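Local coordinates for 2L protein (Yaba-like disease virus, PDB 3IT8) that is an MHC class I-like poxvirus protein that binds tumour necrosis factor, probably to blunt host inflammatory signalling, at residues M198-V204 with Q278-V283. Residues are numbered along the deposited sequence; the frame is centred on the assembly and turned at random.
Sequences MTLECTV and QPVCVV
Cys202 and Cys281 form a disulfide in the core of the Ig-like domain. Their SG atoms are 2.0 Å apart. Each CB points across the gap, and in Cys281 an SG anti to the backbone N (chi1 -174°) swings out to meet its partner. The bridge is left-handed, with a CB-SG-SG-CB torsion of -90°. The two cysteines pair in register, and their CA atoms, 6.4 Å apart, are closer than those of the Leu200-Pro279 and Val204-Val283 pairs.

One valine methyl, Val283 CG2, lies against the bridge, 4.0 Å from Cys202 SG. It packs in turn on Val204 CG2, also at 4.0 Å, where the two valines lie alongside each other, pointing opposite ways.

On the other side of the bridge, Leu200 packs on Pro279. Its CD1 touches the proline ring at Pro279 CG, 3.4 Å away, and also meets Gln278 CG at 4.0 Å. Further out, the extended chain of Gln278 brings its amide to Met198. Gln278 NE2 gives a weak, bent hydrogen bond to Met198 SD, 3.7 Å long. This polar edge is partly exposed, while the disulfide and its apolar neighbours are buried.

The contact joins the two facing sheets of the immunoglobulin sandwich, with the disulfide as the classic pin between strands B and F. Here the strands run nearly parallel, 19° apart. Trp216 of strand 213-218 packs on Leu200, Cys202 and Pro279, as the core tryptophan of an Ig domain does. Val188 of strand 185-189 touches both cysteines. Strand 198-207 lies between strands 185-189 and 263-271; strand 279-284 lies between 213-218 and 291-293.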
loop_
_atom_site.group_PDB
_atom_site.type_symbol
_atom_site.label_atom_id
_atom_site.label_comp_id
_atom_site.label_asym_id
_atom_site.label_seq_id
_atom_site.Cartn_x
_atom_site.Cartn_y
_atom_site.Cartn_z
ATOM N N MET D 198 -2.560 -51.197 17.043
ATOM C CA MET D 198 -3.510 -50.291 17.690
ATOM C C MET D 198 -4.511 -49.614 16.745
ATOM O O MET D 198 -4.244 -49.435 15.556
ATOM C CB MET D 198 -2.742 -49.225 18.473
ATOM C CG MET D 198 -3.622 -48.208 19.167
ATOM S SD MET D 198 -2.681 -47.071 20.181
ATOM C CE MET D 198 -3.020 -47.743 21.839
ATOM N N THR D 199 -5.669 -49.242 17.292
ATOM C CA THR D 199 -6.716 -48.577 16.520
ATOM C C THR D 199 -7.277 -47.380 17.296
ATOM O O THR D 199 -7.580 -47.477 18.489
ATOM C CB THR D 199 -7.878 -49.557 16.180
ATOM O OG1 THR D 199 -8.413 -49.223 14.899
ATOM C CG2 THR D 199 -9.012 -49.474 17.215
ATOM N N LEU D 200 -7.405 -46.245 16.619
ATOM C CA LEU D 200 -7.937 -45.052 17.258
ATOM C C LEU D 200 -9.320 -44.738 16.722
ATOM O O LEU D 200 -9.567 -44.820 15.520
ATOM C CB LEU D 200 -6.994 -43.872 17.041
ATOM C CG LEU D 200 -5.806 -43.927 17.998
ATOM C CD1 LEU D 200 -4.749 -42.931 17.596
ATOM C CD2 LEU D 200 -6.308 -43.649 19.404
ATOM N N GLU D 201 -10.225 -44.390 17.625
ATOM C CA GLU D 201 -11.587 -44.089 17.246
ATOM C C GLU D 201 -12.032 -42.759 17.817
ATOM O O GLU D 201 -12.159 -42.606 19.036
ATOM C CB GLU D 201 -12.511 -45.185 17.749
ATOM C CG GLU D 201 -13.952 -44.977 17.375
ATOM C CD GLU D 201 -14.846 -46.020 17.994
ATOM O OE1 GLU D 201 -14.589 -47.222 17.771
ATOM O OE2 GLU D 201 -15.802 -45.642 18.707
ATOM N N CYS D 202 -12.277 -41.803 16.926
ATOM C CA CYS D 202 -12.728 -40.469 17.305
ATOM C C CYS D 202 -14.238 -40.473 17.156
ATOM O O CYS D 202 -14.739 -40.749 16.078
ATOM C CB CYS D 202 -12.120 -39.436 16.359
ATOM S SG CYS D 202 -12.216 -37.706 16.900
ATOM N N THR D 203 -14.971 -40.202 18.229
ATOM C CA THR D 203 -16.422 -40.179 18.118
ATOM C C THR D 203 -16.962 -38.826 18.547
ATOM O O THR D 203 -16.683 -38.337 19.649
ATOM C CB THR D 203 -17.091 -41.263 18.968
ATOM O OG1 THR D 203 -17.638 -40.665 20.144
ATOM C CG2 THR D 203 -16.092 -42.332 19.361
ATOM N N VAL D 204 -17.737 -38.229 17.651
ATOM C CA VAL D 204 -18.336 -36.923 17.877
ATOM C C VAL D 204 -19.834 -37.131 18.093
ATOM O O VAL D 204 -20.523 -37.652 17.231
ATOM C CB VAL D 204 -18.068 -36.002 16.656
ATOM C CG1 VAL D 204 -18.462 -34.565 16.982
ATOM C CG2 VAL D 204 -16.599 -36.086 16.266
ATOM N N GLN D 278 1.699 -41.099 17.358
ATOM C CA GLN D 278 0.321 -41.436 17.693
ATOM C C GLN D 278 -0.534 -40.224 17.373
ATOM O O GLN D 278 -0.440 -39.192 18.038
ATOM C CB GLN D 278 0.163 -41.784 19.168
ATOM C CG GLN D 278 -1.260 -42.178 19.507
ATOM C CD GLN D 278 -1.463 -42.443 20.976
ATOM O OE1 GLN D 278 -1.412 -41.527 21.799
ATOM N NE2 GLN D 278 -1.695 -43.703 21.319
ATOM N N PRO D 279 -1.395 -40.341 16.355
ATOM C CA PRO D 279 -2.245 -39.218 15.979
ATOM C C PRO D 279 -3.166 -38.743 17.085
ATOM O O PRO D 279 -3.473 -39.472 18.035
ATOM C CB PRO D 279 -3.017 -39.765 14.785
ATOM C CG PRO D 279 -3.210 -41.183 15.165
ATOM C CD PRO D 279 -1.834 -41.566 15.665
ATOM N N VAL D 280 -3.573 -37.490 16.939
ATOM C CA VAL D 280 -4.492 -36.830 17.835
ATOM C C VAL D 280 -5.656 -36.470 16.899
ATOM O O VAL D 280 -5.457 -36.246 15.702
ATOM C CB VAL D 280 -3.854 -35.576 18.431
ATOM C CG1 VAL D 280 -3.490 -34.598 17.338
ATOM C CG2 VAL D 280 -4.798 -34.952 19.393
ATOM N N CYS D 281 -6.873 -36.439 17.414
ATOM C CA CYS D 281 -8.008 -36.141 16.561
ATOM C C CYS D 281 -8.370 -34.657 16.553
ATOM O O CYS D 281 -8.624 -34.069 17.606
ATOM C CB CYS D 281 -9.222 -36.968 17.006
ATOM S SG CYS D 281 -10.670 -36.820 15.910
ATOM N N VAL D 282 -8.377 -34.051 15.364
ATOM C CA VAL D 282 -8.762 -32.646 15.228
ATOM C C VAL D 282 -10.137 -32.615 14.566
ATOM O O VAL D 282 -10.299 -33.078 13.442
ATOM C CB VAL D 282 -7.787 -31.847 14.352
ATOM C CG1 VAL D 282 -8.127 -30.374 14.446
ATOM C CG2 VAL D 282 -6.350 -32.084 14.804
ATOM N N VAL D 283 -11.117 -32.066 15.276
ATOM C CA VAL D 283 -12.496 -31.987 14.798
ATOM C C VAL D 283 -12.903 -30.613 14.298
ATOM O O VAL D 283 -12.835 -29.637 15.045
ATOM C CB VAL D 283 -13.458 -32.394 15.918
ATOM C CG1 VAL D 283 -14.884 -32.080 15.535
ATOM C CG2 VAL D 283 -13.287 -33.872 16.212
#